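Local coordinates for protein ADP-ribose pyrophosphatase (Streptococcus suis, PDB 3O8S) that probably hydrolyses ADP-ribose or a related nucleoside diphosphate derivative at its pyrophosphate linkage, as a member of the Nudix hydrolase family, at residues Leu71-Ala76 and Lys107-Lys112; Ala75-Glu80 and Ser94-Trp99; Glu123-Val128 and Phe149-Leu154; Phe171-Leu176 and Gln188-Leu193. One frame throughout, in Å; residues are numbered along the deposited sequence.

Interaction 1: Leu71-Ala76 and Lys107-Lys112; sequences LDTRAA and KDNVVK. With EDO (1,2-ethanediol), chain F.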
loop_
_atom_site.group_PDB
_atom_site.type_symbol
_atom_site.label_atom_id
_atom_site.label_comp_id
_atom_site.label_asym_id
_atom_site.label_seq_id
_atom_site.Cartn_x
_atom_site.Cartn_y
_atom_site.Cartn_z
ATOM N N LEU A 71 -1.410 1.094 10.481
ATOM C CA LEU A 71 -0.888 0.226 9.427
ATOM C C LEU A 71 -0.566 -1.161 9.957
ATOM O O LEU A 71 0.166 -1.286 10.934
ATOM C CB LEU A 71 0.389 0.828 8.806
ATOM C CG LEU A 71 0.343 1.386 7.374
ATOM C CD1 LEU A 71 1.740 1.675 6.879
ATOM C CD2 LEU A 71 -0.297 0.421 6.399
ATOM N N ASP A 72 -1.084 -2.201 9.291
ATOM C CA ASP A 72 -0.816 -3.596 9.616
ATOM C C ASP A 72 -0.136 -4.257 8.421
ATOM O O ASP A 72 -0.568 -4.065 7.286
ATOM C CB ASP A 72 -2.106 -4.340 9.990
ATOM C CG ASP A 72 -1.898 -5.807 10.322
ATOM O OD1 ASP A 72 -1.286 -6.095 11.362
ATOM O OD2 ASP A 72 -2.372 -6.663 9.548
ATOM N N THR A 73 0.956 -4.983 8.667
ATOM C CA THR A 73 1.669 -5.671 7.595
ATOM C C THR A 73 1.533 -7.164 7.817
ATOM O O THR A 73 1.510 -7.607 8.959
ATOM C CB THR A 73 3.117 -5.207 7.484
ATOM O OG1 THR A 73 3.792 -5.415 8.721
ATOM C CG2 THR A 73 3.231 -3.748 7.054
ATOM N N ARG A 74 1.339 -7.923 6.736
ATOM C CA ARG A 74 1.223 -9.391 6.773
ATOM C C ARG A 74 2.108 -9.976 5.713
ATOM O O ARG A 74 2.070 -9.511 4.558
ATOM C CB ARG A 74 -0.229 -9.871 6.573
ATOM C CG ARG A 74 -1.217 -9.475 7.678
ATOM C CD ARG A 74 -1.088 -10.307 8.940
ATOM N NE ARG A 74 -1.280 -9.463 10.121
ATOM C CZ ARG A 74 -0.967 -9.810 11.365
ATOM N NH1 ARG A 74 -0.473 -11.014 11.622
ATOM N NH2 ARG A 74 -1.161 -8.961 12.365
ATOM N N ALA A 75 2.916 -10.981 6.081
ATOM C CA ALA A 75 3.806 -11.633 5.119
ATOM C C ALA A 75 3.238 -12.972 4.666
ATOM O O ALA A 75 2.858 -13.789 5.495
ATOM C CB ALA A 75 5.191 -11.824 5.717
ATOM N N ALA A 76 3.168 -13.183 3.350
ATOM C CA ALA A 76 2.685 -14.432 2.745
ATOM C C ALA A 76 3.881 -15.168 2.141
ATOM O O ALA A 76 4.472 -14.676 1.192
ATOM C CB ALA A 76 1.648 -14.125 1.675
ATOM N N LYS A 107 8.359 -2.691 4.053
ATOM C CA LYS A 107 9.271 -3.776 3.696
ATOM C C LYS A 107 10.147 -4.172 4.873
ATOM O O LYS A 107 10.162 -5.354 5.205
ATOM C CB LYS A 107 10.122 -3.359 2.486
ATOM C CG LYS A 107 11.163 -4.347 2.012
ATOM C CD LYS A 107 11.804 -3.910 0.690
ATOM C CE LYS A 107 10.965 -4.270 -0.522
ATOM N NZ LYS A 107 11.640 -3.942 -1.809
ATOM N N ASP A 108 10.845 -3.203 5.535
ATOM C CA ASP A 108 11.734 -3.513 6.658
ATOM C C ASP A 108 10.952 -4.147 7.795
ATOM O O ASP A 108 11.429 -5.103 8.424
ATOM C CB ASP A 108 12.492 -2.253 7.150
ATOM C CG ASP A 108 13.483 -1.673 6.150
ATOM O OD1 ASP A 108 13.993 -2.441 5.300
ATOM O OD2 ASP A 108 13.750 -0.450 6.219
ATOM N N ASN A 109 9.738 -3.626 8.039
ATOM C CA ASN A 109 8.852 -4.100 9.083
ATOM C C ASN A 109 8.417 -5.575 8.858
ATOM O O ASN A 109 8.542 -6.355 9.801
ATOM C CB ASN A 109 7.643 -3.185 9.203
ATOM C CG ASN A 109 6.883 -3.380 10.470
ATOM O OD1 ASN A 109 7.262 -2.889 11.534
ATOM N ND2 ASN A 109 5.792 -4.107 10.376
ATOM N N VAL A 110 7.950 -5.969 7.633
ATOM C CA VAL A 110 7.531 -7.373 7.396
ATOM C C VAL A 110 8.693 -8.342 7.560
ATOM O O VAL A 110 8.524 -9.369 8.198
ATOM C CB VAL A 110 6.783 -7.701 6.064
ATOM C CG1 VAL A 110 5.340 -7.309 6.126
ATOM C CG2 VAL A 110 7.470 -7.144 4.830
ATOM N N VAL A 111 9.843 -8.032 6.959
ATOM C CA VAL A 111 11.056 -8.851 7.018
ATOM C C VAL A 111 11.500 -9.077 8.483
ATOM O O VAL A 111 11.865 -10.204 8.826
ATOM C CB VAL A 111 12.186 -8.217 6.164
ATOM C CG1 VAL A 111 13.520 -8.937 6.362
ATOM C CG2 VAL A 111 11.795 -8.189 4.687
ATOM N N LYS A 112 11.492 -8.016 9.325
ATOM C CA LYS A 112 11.895 -8.126 10.727
ATOM C C LYS A 112 10.865 -8.949 11.508
ATOM O O LYS A 112 11.250 -9.753 12.353
ATOM C CB LYS A 112 12.096 -6.738 11.381
HETATM C C1 EDO F . 1.690 -12.987 15.558
HETATM O O1 EDO F . 1.897 -11.725 16.202
HETATM C C2 EDO F . 1.265 -12.745 14.118
HETATM O O2 EDO F . -0.155 -12.601 14.048
#
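A75 and V110 mark the nearest backbone approach of strand 71-76 and helix 107-112, their CA atoms lying 6.1 Å apart. The short axes pass at 8.2 Å with 56° between their N-to-C directions, so the helix lies slantwise on one face of the sheet. T73 and A75 point from that face toward the helix, which answers with N109 and V110. The closest packing is between T73 CB and V110 CG1, 3.3 Å apart and tighter than ordinary van der Waals contact. Beyond it the pair A75 CB and V110 CB, at 4.4 Å, is looser. With chi1 at 58°, the T73 hydroxyl stands between its own backbone N and carbonyl carbon and meets the N109 carboxamide: N109 ND2 donates to T73 OG1 over 2.9 Å. That oxygen lies close to the amide plane, although the bond is bent to 135°. The hydroxyl also bonds to G98 O, while N109 OD1 accepts from D101 N, which fixes the rotation of the amide. On the other face of the strand, R74 grips D72 side-on, with R74 NE to D72 OD2 at 3.1 Å and R74 NH2 to D72 OD1 at 3.0 Å, both on syn lone pairs. Its remaining nitrogen, R74 NH1, reaches the ethanediol O2 at 2.9 Å, and K147 gives D72 a second cationic partner. Helix 106-118 lying over the central sheet is characteristic of the Nudix fold: it is the helix of the Nudix box, whose loop-helix-loop signature begins near G98 in the sequence.

Interaction 2: Ala75-Glu80 and Ser94-Trp99; sequences AAIFQE and SLPGGW. With EDO (1,2-ethanediol), chain F.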
loop_
_atom_site.group_PDB
_atom_site.type_symbol
_atom_site.label_atom_id
_atom_site.label_comp_id
_atom_site.label_asym_id
_atom_site.label_seq_id
_atom_site.Cartn_x
_atom_site.Cartn_y
_atom_site.Cartn_z
ATOM N N ALA A 75 2.916 -10.981 6.081
ATOM C CA ALA A 75 3.806 -11.633 5.119
ATOM C C ALA A 75 3.238 -12.972 4.666
ATOM O O ALA A 75 2.858 -13.789 5.495
ATOM C CB ALA A 75 5.191 -11.824 5.717
ATOM N N ALA A 76 3.168 -13.183 3.350
ATOM C CA ALA A 76 2.685 -14.432 2.745
ATOM C C ALA A 76 3.881 -15.168 2.141
ATOM O O ALA A 76 4.472 -14.676 1.192
ATOM C CB ALA A 76 1.648 -14.125 1.675
ATOM N N ILE A 77 4.272 -16.291 2.729
ATOM C CA ILE A 77 5.440 -17.087 2.323
ATOM C C ILE A 77 4.968 -18.459 1.854
ATOM O O ILE A 77 4.277 -19.148 2.586
ATOM C CB ILE A 77 6.469 -17.194 3.506
ATOM C CG1 ILE A 77 6.853 -15.791 4.063
ATOM C CG2 ILE A 77 7.748 -18.014 3.108
ATOM C CD1 ILE A 77 7.121 -15.801 5.583
ATOM N N PHE A 78 5.379 -18.871 0.654
ATOM C CA PHE A 78 4.964 -20.159 0.084
ATOM C C PHE A 78 6.128 -21.109 -0.180
ATOM O O PHE A 78 7.210 -20.688 -0.571
ATOM C CB PHE A 78 4.169 -19.936 -1.232
ATOM C CG PHE A 78 2.845 -19.231 -1.017
ATOM C CD1 PHE A 78 2.763 -17.842 -1.049
ATOM C CD2 PHE A 78 1.690 -19.953 -0.732
ATOM C CE1 PHE A 78 1.537 -17.186 -0.824
ATOM C CE2 PHE A 78 0.469 -19.300 -0.515
ATOM C CZ PHE A 78 0.408 -17.918 -0.532
ATOM N N GLN A 79 5.872 -22.398 0.009
ATOM C CA GLN A 79 6.757 -23.522 -0.294
ATOM C C GLN A 79 5.836 -24.632 -0.793
ATOM O O GLN A 79 4.917 -25.008 -0.066
ATOM C CB GLN A 79 7.621 -23.938 0.930
ATOM C CG GLN A 79 8.767 -22.941 1.256
ATOM C CD GLN A 79 9.842 -22.831 0.176
ATOM O OE1 GLN A 79 10.646 -23.739 -0.029
ATOM N NE2 GLN A 79 9.900 -21.708 -0.527
ATOM N N GLU A 80 5.977 -25.045 -2.066
ATOM C CA GLU A 80 5.106 -26.042 -2.724
ATOM C C GLU A 80 3.622 -25.596 -2.697
ATOM O O GLU A 80 2.730 -26.430 -2.509
ATOM C CB GLU A 80 5.249 -27.432 -2.076
ATOM C CG GLU A 80 6.316 -28.307 -2.705
ATOM C CD GLU A 80 7.740 -28.035 -2.272
ATOM O OE1 GLU A 80 7.964 -27.701 -1.085
ATOM O OE2 GLU A 80 8.645 -28.212 -3.118
ATOM N N SER A 94 -2.010 -17.338 12.029
ATOM C CA SER A 94 -2.021 -16.158 11.195
ATOM C C SER A 94 -0.711 -16.018 10.422
ATOM O O SER A 94 0.288 -16.666 10.732
ATOM C CB SER A 94 -2.292 -14.906 12.038
ATOM O OG SER A 94 -1.300 -14.667 13.023
ATOM N N LEU A 95 -0.736 -15.186 9.402
ATOM C CA LEU A 95 0.456 -14.837 8.656
ATOM C C LEU A 95 1.363 -14.034 9.571
ATOM O O LEU A 95 0.843 -13.210 10.351
ATOM C CB LEU A 95 0.097 -13.967 7.431
ATOM C CG LEU A 95 -0.768 -14.555 6.339
ATOM C CD1 LEU A 95 -1.107 -13.482 5.309
ATOM C CD2 LEU A 95 -0.069 -15.715 5.682
ATOM N N PRO A 96 2.702 -14.189 9.478
ATOM C CA PRO A 96 3.577 -13.333 10.297
ATOM C C PRO A 96 3.292 -11.870 9.960
ATOM O O PRO A 96 2.954 -11.542 8.816
ATOM C CB PRO A 96 4.995 -13.764 9.884
ATOM C CG PRO A 96 4.821 -15.148 9.369
ATOM C CD PRO A 96 3.490 -15.128 8.656
ATOM N N GLY A 97 3.339 -11.021 10.966
ATOM C CA GLY A 97 3.070 -9.614 10.749
ATOM C C GLY A 97 2.729 -8.854 12.001
ATOM O O GLY A 97 3.150 -9.212 13.101
ATOM N N GLY A 98 1.976 -7.795 11.818
ATOM C CA GLY A 98 1.587 -6.919 12.906
ATOM C C GLY A 98 1.676 -5.472 12.501
ATOM O O GLY A 98 1.924 -5.147 11.331
ATOM N N TRP A 99 1.453 -4.600 13.471
ATOM C CA TRP A 99 1.459 -3.163 13.264
ATOM C C TRP A 99 2.848 -2.678 12.945
ATOM O O TRP A 99 3.833 -3.115 13.546
ATOM C CB TRP A 99 0.860 -2.430 14.458
ATOM C CG TRP A 99 -0.630 -2.581 14.530
ATOM C CD1 TRP A 99 -1.541 -2.213 13.583
ATOM C CD2 TRP A 99 -1.381 -3.130 15.620
ATOM N NE1 TRP A 99 -2.815 -2.502 14.013
ATOM C CE2 TRP A 99 -2.748 -3.056 15.265
ATOM C CE3 TRP A 99 -1.029 -3.688 16.863
ATOM C CZ2 TRP A 99 -3.767 -3.514 16.110
ATOM C CZ3 TRP A 99 -2.038 -4.144 17.701
ATOM C CH2 TRP A 99 -3.390 -4.046 17.328
HETATM C C1 EDO F . 1.690 -12.987 15.558
HETATM O O1 EDO F . 1.897 -11.725 16.202
HETATM C C2 EDO F . 1.265 -12.745 14.118
HETATM O O2 EDO F . -0.155 -12.601 14.048
#
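A75 and P96 make a one-sided pairing: A75 N donates to P96 O over 2.8 Å, nearly straight at 170°, but the return position is occupied by a proline, which has no N-H to give. In this part of the Nudix fold, strand 93-99 runs antiparallel to strand 70-79 and leads into the Nudix box, and the L95-P96 step breaks the regular ladder between them. A75 O therefore looks onto carbon, with L95 CB at 3.4 Å and P96 CD at 3.5 Å. L95 has CG beside its backbone N (chi1 -64°), an arrangement that carries CD2 along the strand to lie 4.2 Å from A76 CA. From there the leucine continues into the core, touching F149 of the sheet and L189 of helix 186-197. After P96 the chain straightens through G97 and G98, both with positive phi, in a conformation in which a side chain would crowd the preceding carbonyl oxygen. G97 N is held by the E117 carboxylate from the Nudix helix, and L95 O accepts from R74 NH1. At the start of 94-99, S94 OG is hydrogen-bonded to the same ethanediol as R74. Farther along the opposite strand, the far end of I77 bends back toward the proline ring, bringing I77 CD1 to 4.5 Å from P96 CG.

Interaction 3: Glu123-Val128 and Phe149-Leu154; sequences EAQRVV and FILCRL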
loop_
_atom_site.group_PDB
_atom_site.type_symbol
_atom_site.label_atom_id
_atom_site.label_comp_id
_atom_site.label_asym_id
_atom_site.label_seq_id
_atom_site.Cartn_x
_atom_site.Cartn_y
_atom_site.Cartn_z
ATOM N N GLU A 123 12.711 -12.279 1.771
ATOM C CA GLU A 123 12.836 -11.025 1.059
ATOM C C GLU A 123 11.431 -10.596 0.598
ATOM O O GLU A 123 10.687 -11.410 0.049
ATOM C CB GLU A 123 13.869 -11.085 -0.085
ATOM C CG GLU A 123 13.758 -12.246 -1.062
ATOM C CD GLU A 123 14.801 -12.243 -2.169
ATOM O OE1 GLU A 123 15.999 -12.006 -1.878
ATOM O OE2 GLU A 123 14.417 -12.505 -3.332
ATOM N N ALA A 124 11.037 -9.360 0.946
ATOM C CA ALA A 124 9.755 -8.757 0.567
ATOM C C ALA A 124 9.730 -8.630 -0.941
ATOM O O ALA A 124 10.715 -8.180 -1.524
ATOM C CB ALA A 124 9.604 -7.408 1.232
ATOM N N GLN A 125 8.657 -9.090 -1.586
ATOM C CA GLN A 125 8.668 -9.151 -3.032
ATOM C C GLN A 125 7.579 -8.354 -3.730
ATOM O O GLN A 125 7.852 -7.697 -4.726
ATOM C CB GLN A 125 8.519 -10.640 -3.427
ATOM C CG GLN A 125 8.952 -10.971 -4.831
ATOM C CD GLN A 125 9.069 -12.460 -5.018
ATOM O OE1 GLN A 125 10.151 -13.023 -4.931
ATOM N NE2 GLN A 125 7.963 -13.128 -5.307
ATOM N N ARG A 126 6.339 -8.503 -3.285
ATOM C CA ARG A 126 5.218 -7.963 -4.000
ATOM C C ARG A 126 4.136 -7.557 -3.045
ATOM O O ARG A 126 3.905 -8.240 -2.049
ATOM C CB ARG A 126 4.717 -9.068 -5.000
ATOM C CG ARG A 126 3.230 -8.992 -5.461
ATOM C CD ARG A 126 2.926 -10.107 -6.455
ATOM N NE ARG A 126 3.568 -9.801 -7.745
ATOM C CZ ARG A 126 3.589 -10.600 -8.798
ATOM N NH1 ARG A 126 3.029 -11.802 -8.739
ATOM N NH2 ARG A 126 4.156 -10.202 -9.923
ATOM N N VAL A 127 3.441 -6.452 -3.371
ATOM C CA VAL A 127 2.278 -6.013 -2.611
ATOM C C VAL A 127 1.085 -6.792 -3.186
ATOM O O VAL A 127 0.698 -6.584 -4.336
ATOM C CB VAL A 127 2.033 -4.474 -2.606
ATOM C CG1 VAL A 127 0.913 -4.114 -1.615
ATOM C CG2 VAL A 127 3.314 -3.719 -2.253
ATOM N N VAL A 128 0.545 -7.716 -2.403
ATOM C CA VAL A 128 -0.624 -8.489 -2.838
ATOM C C VAL A 128 -1.851 -7.551 -2.851
ATOM O O VAL A 128 -2.632 -7.510 -3.810
ATOM C CB VAL A 128 -0.884 -9.735 -1.923
ATOM C CG1 VAL A 128 -2.158 -10.466 -2.342
ATOM C CG2 VAL A 128 0.315 -10.690 -1.872
ATOM N N PHE A 149 -0.753 -6.716 2.657
ATOM C CA PHE A 149 -0.343 -8.101 2.457
ATOM C C PHE A 149 0.832 -8.086 1.510
ATOM O O PHE A 149 0.705 -7.572 0.407
ATOM C CB PHE A 149 -1.501 -8.947 1.923
ATOM C CG PHE A 149 -2.568 -9.211 2.960
ATOM C CD1 PHE A 149 -3.579 -8.282 3.195
ATOM C CD2 PHE A 149 -2.547 -10.380 3.724
ATOM C CE1 PHE A 149 -4.555 -8.523 4.150
ATOM C CE2 PHE A 149 -3.532 -10.626 4.675
ATOM C CZ PHE A 149 -4.527 -9.696 4.881
ATOM N N ILE A 150 1.989 -8.598 1.958
ATOM C CA ILE A 150 3.222 -8.620 1.192
ATOM C C ILE A 150 3.607 -10.070 0.876
ATOM O O ILE A 150 3.737 -10.891 1.788
ATOM C CB ILE A 150 4.377 -7.877 1.953
ATOM C CG1 ILE A 150 3.976 -6.411 2.386
ATOM C CG2 ILE A 150 5.740 -7.940 1.189
ATOM C CD1 ILE A 150 3.918 -5.408 1.279
ATOM N N LEU A 151 3.832 -10.365 -0.416
ATOM C CA LEU A 151 4.307 -11.671 -0.801
ATOM C C LEU A 151 5.815 -11.657 -0.586
ATOM O O LEU A 151 6.476 -10.709 -0.997
ATOM C CB LEU A 151 3.896 -12.038 -2.229
ATOM C CG LEU A 151 4.553 -13.273 -2.840
ATOM C CD1 LEU A 151 3.918 -14.561 -2.284
ATOM C CD2 LEU A 151 4.459 -13.230 -4.356
ATOM N N CYS A 152 6.320 -12.638 0.177
ATOM C CA CYS A 152 7.731 -12.771 0.517
ATOM C C CYS A 152 8.242 -14.077 0.007
ATOM O O CYS A 152 7.531 -15.079 -0.034
ATOM C CB CYS A 152 7.983 -12.648 2.019
ATOM S SG CYS A 152 7.455 -11.081 2.766
ATOM N N ARG A 153 9.507 -14.067 -0.342
ATOM C CA ARG A 153 10.217 -15.189 -0.860
ATOM C C ARG A 153 11.113 -15.725 0.259
ATOM O O ARG A 153 11.850 -14.948 0.878
ATOM C CB ARG A 153 10.999 -14.682 -2.075
ATOM C CG ARG A 153 11.914 -15.683 -2.703
ATOM C CD ARG A 153 12.612 -15.061 -3.897
ATOM N NE ARG A 153 13.440 -16.067 -4.542
ATOM C CZ ARG A 153 14.722 -16.265 -4.276
ATOM N NH1 ARG A 153 15.369 -15.455 -3.450
ATOM N NH2 ARG A 153 15.385 -17.237 -4.882
ATOM N N LEU A 154 11.029 -17.039 0.533
ATOM C CA LEU A 154 11.817 -17.679 1.595
ATOM C C LEU A 154 13.307 -17.768 1.235
ATOM O O LEU A 154 13.649 -18.239 0.154
ATOM C CB LEU A 154 11.278 -19.101 1.892
ATOM C CG LEU A 154 12.000 -19.904 3.024
ATOM C CD1 LEU A 154 11.758 -19.285 4.411
ATOM C CD2 LEU A 154 11.578 -21.349 3.022
#
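E123 and R153 face each other as a hydrogen-bonded antiparallel pair, with E123 N to R153 O and R153 N to E123 O both 2.9 Å. The two side chains lie alongside each other, heading in one direction, and end in a salt bridge whose hydrogen bond, R153 NH1 to E123 OE2, is weak at 3.1 Å. Q125 crosses the extended arginine, so that Q125 OE1 lies 3.4 Å from R153 CD. Two residues, Q125 and R126, stand opposite the single L151. L151 O accepts from Q125 N at 2.8 Å and from R126 N at 3.2 Å: this is a classic beta bulge, shifting the register by one residue between strands 120-132 and 145-157 of the mixed Nudix sheet. Regular pairing resumes with L151 N to R126 O. On the A124 side of the sheet, I150 bridges two neighbours, its CG2 lying 3.9 Å from A124 CB and its CD1 reaching V127 CG2. On the other, L151 lies alongside R126, and its CB packs against V128 CG2. Farther out, the bent R126 side chain leads away to the carbonyl oxygens of S198 and E199 and to E202 of the second subunit, while F205 of that subunit packs on A124, V127 and I150.

Interaction 4: Phe171-Leu176 and Gln188-Leu193; sequences FSLDDL and QLALCL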
loop_
_atom_site.group_PDB
_atom_site.type_symbol
_atom_site.label_atom_id
_atom_site.label_comp_id
_atom_site.label_asym_id
_atom_site.label_seq_id
_atom_site.Cartn_x
_atom_site.Cartn_y
_atom_site.Cartn_z
ATOM N N PHE A 171 1.015 -24.783 5.471
ATOM C CA PHE A 171 -0.313 -25.367 5.386
ATOM C C PHE A 171 -0.891 -25.223 4.004
ATOM O O PHE A 171 -0.774 -24.168 3.394
ATOM C CB PHE A 171 -1.257 -24.711 6.418
ATOM C CG PHE A 171 -0.857 -24.944 7.852
ATOM C CD1 PHE A 171 0.003 -24.066 8.503
ATOM C CD2 PHE A 171 -1.357 -26.031 8.564
ATOM C CE1 PHE A 171 0.374 -24.282 9.829
ATOM C CE2 PHE A 171 -0.995 -26.241 9.899
ATOM C CZ PHE A 171 -0.135 -25.363 10.525
ATOM N N SER A 172 -1.538 -26.291 3.536
ATOM C CA SER A 172 -2.253 -26.340 2.269
ATOM C C SER A 172 -3.535 -25.500 2.413
ATOM O O SER A 172 -4.170 -25.527 3.478
ATOM C CB SER A 172 -2.561 -27.795 1.911
ATOM O OG SER A 172 -3.433 -27.921 0.800
ATOM N N LEU A 173 -3.916 -24.762 1.362
ATOM C CA LEU A 173 -5.126 -23.922 1.417
ATOM C C LEU A 173 -6.425 -24.748 1.461
ATOM O O LEU A 173 -7.493 -24.192 1.742
ATOM C CB LEU A 173 -5.180 -22.925 0.250
ATOM C CG LEU A 173 -4.152 -21.783 0.192
ATOM C CD1 LEU A 173 -4.781 -20.579 -0.371
ATOM C CD2 LEU A 173 -3.604 -21.398 1.559
ATOM N N ASP A 174 -6.324 -26.074 1.225
ATOM C CA ASP A 174 -7.448 -27.009 1.271
ATOM C C ASP A 174 -7.573 -27.622 2.668
ATOM O O ASP A 174 -8.589 -28.251 2.966
ATOM C CB ASP A 174 -7.287 -28.115 0.204
ATOM C CG ASP A 174 -7.040 -27.606 -1.211
ATOM O OD1 ASP A 174 -7.804 -26.714 -1.673
ATOM O OD2 ASP A 174 -6.089 -28.097 -1.858
ATOM N N ASP A 175 -6.546 -27.443 3.527
ATOM C CA ASP A 175 -6.546 -27.982 4.889
ATOM C C ASP A 175 -5.861 -26.984 5.854
ATOM O O ASP A 175 -4.793 -27.242 6.410
ATOM C CB ASP A 175 -5.889 -29.380 4.911
ATOM C CG ASP A 175 -5.926 -30.093 6.244
ATOM O OD1 ASP A 175 -6.940 -29.955 6.966
ATOM O OD2 ASP A 175 -4.940 -30.783 6.569
ATOM N N LEU A 176 -6.500 -25.823 6.028
ATOM C CA LEU A 176 -5.989 -24.755 6.881
ATOM C C LEU A 176 -6.259 -25.029 8.380
ATOM O O LEU A 176 -7.273 -25.654 8.730
ATOM C CB LEU A 176 -6.610 -23.408 6.466
ATOM C CG LEU A 176 -6.134 -22.807 5.133
ATOM C CD1 LEU A 176 -7.090 -21.721 4.644
ATOM C CD2 LEU A 176 -4.704 -22.287 5.228
ATOM N N GLN A 188 -8.281 -14.024 1.833
ATOM C CA GLN A 188 -7.021 -13.259 1.733
ATOM C C GLN A 188 -5.826 -14.184 1.516
ATOM O O GLN A 188 -4.946 -13.839 0.735
ATOM C CB GLN A 188 -6.798 -12.350 2.955
ATOM C CG GLN A 188 -7.797 -11.171 2.979
ATOM C CD GLN A 188 -7.914 -10.456 4.306
ATOM O OE1 GLN A 188 -7.523 -10.952 5.363
ATOM N NE2 GLN A 188 -8.454 -9.251 4.280
ATOM N N LEU A 189 -5.806 -15.370 2.149
ATOM C CA LEU A 189 -4.724 -16.361 1.947
ATOM C C LEU A 189 -4.757 -16.883 0.516
ATOM O O LEU A 189 -3.701 -16.991 -0.106
ATOM C CB LEU A 189 -4.828 -17.537 2.934
ATOM C CG LEU A 189 -4.768 -17.200 4.417
ATOM C CD1 LEU A 189 -4.598 -18.461 5.252
ATOM C CD2 LEU A 189 -3.685 -16.175 4.723
ATOM N N ALA A 190 -5.983 -17.172 -0.015
ATOM C CA ALA A 190 -6.202 -17.618 -1.397
ATOM C C ALA A 190 -5.734 -16.523 -2.379
ATOM O O ALA A 190 -5.048 -16.833 -3.363
ATOM C CB ALA A 190 -7.668 -17.973 -1.617
ATOM N N LEU A 191 -5.980 -15.248 -2.042
ATOM C CA LEU A 191 -5.499 -14.112 -2.841
ATOM C C LEU A 191 -3.955 -14.091 -2.885
ATOM O O LEU A 191 -3.364 -13.906 -3.956
ATOM C CB LEU A 191 -6.048 -12.764 -2.306
ATOM C CG LEU A 191 -5.856 -11.549 -3.250
ATOM C CD1 LEU A 191 -6.818 -11.637 -4.467
ATOM C CD2 LEU A 191 -6.010 -10.203 -2.493
ATOM N N CYS A 192 -3.311 -14.314 -1.729
ATOM C CA CYS A 192 -1.843 -14.384 -1.633
ATOM C C CYS A 192 -1.289 -15.531 -2.489
ATOM O O CYS A 192 -0.308 -15.314 -3.204
ATOM C CB CYS A 192 -1.411 -14.518 -0.175
ATOM S SG CYS A 192 -1.733 -13.044 0.825
ATOM N N LEU A 193 -1.956 -16.727 -2.483
ATOM C CA LEU A 193 -1.530 -17.873 -3.317
ATOM C C LEU A 193 -1.595 -17.516 -4.810
ATOM O O LEU A 193 -0.635 -17.771 -5.556
ATOM C CB LEU A 193 -2.366 -19.130 -3.022
ATOM C CG LEU A 193 -2.101 -20.388 -3.892
ATOM C CD1 LEU A 193 -0.664 -20.885 -3.756
ATOM C CD2 LEU A 193 -3.054 -21.490 -3.548
#
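No ring or other flat side-chain group mediates the meeting of L173 and L176 with L189, A190 and L193. The aromatic ring of the loop segment, F171, turns elsewhere, making an edge-to-face stack with W93 and packing on P177 and L85. On the helix, the Q188 amide is engaged elsewhere, bonded to N137 and to the backbone N of T185. The contact itself is made by branched aliphatic ends. L173 CD1 is its focus: it presses on the helix backbone 3.4 Å from A190 CA, tighter than usual for carbons, and lies 3.8 Å from L189 O. The L193 and L173 side chains pass each other head to tail, placing L193 CD2 3.7 Å from L173 CD1. L193 can do so because its CG is anti to the backbone N (chi1 176°). One helical turn earlier L189 extends toward L176, and L189 CD1 meets L176 CD2 at 3.8 Å, the two side chains crossing at a slant. L173 sits within a type I beta turn from S172 to D175, closed by D175 N to S172 O at 3.1 Å, with a weak extra bond from D174 N to S172 OG, and L176 follows directly after it. I83 touches both L173 and L189, joining this loop-helix contact to strand 82-87. With only apolar side chains meeting across the segments, some resting on the helix backbone, the contact probably rests on hydrophobic burial and close fit, as no hydrogen bond is made between the two segments, while the turn's two aspartates stay exposed at the surface.

How the interactions relate
Interactions 1, 2 and 3 are buried and gather round one sheet, whereas interaction 4 lies at the surface on a loop and the last long helix. Strand 70-79 serves both interactions 1 and 2 and is itself flanked by strand 145-157 of interaction 3, with A76 bonded to I150 and C152. Helix 106-118 occupies one side of this sheet; helix 186-197 approaches from the other, where C192 meets A76. Chemistry changes with place: interaction 3 is a backbone ladder with an ion pair at its solvent-facing end, interaction 2 a broken ladder, interaction 1 a helix-on-sheet contact combining one polar bond with tight aliphatic packing, and interaction 4 joined by aliphatic side chains.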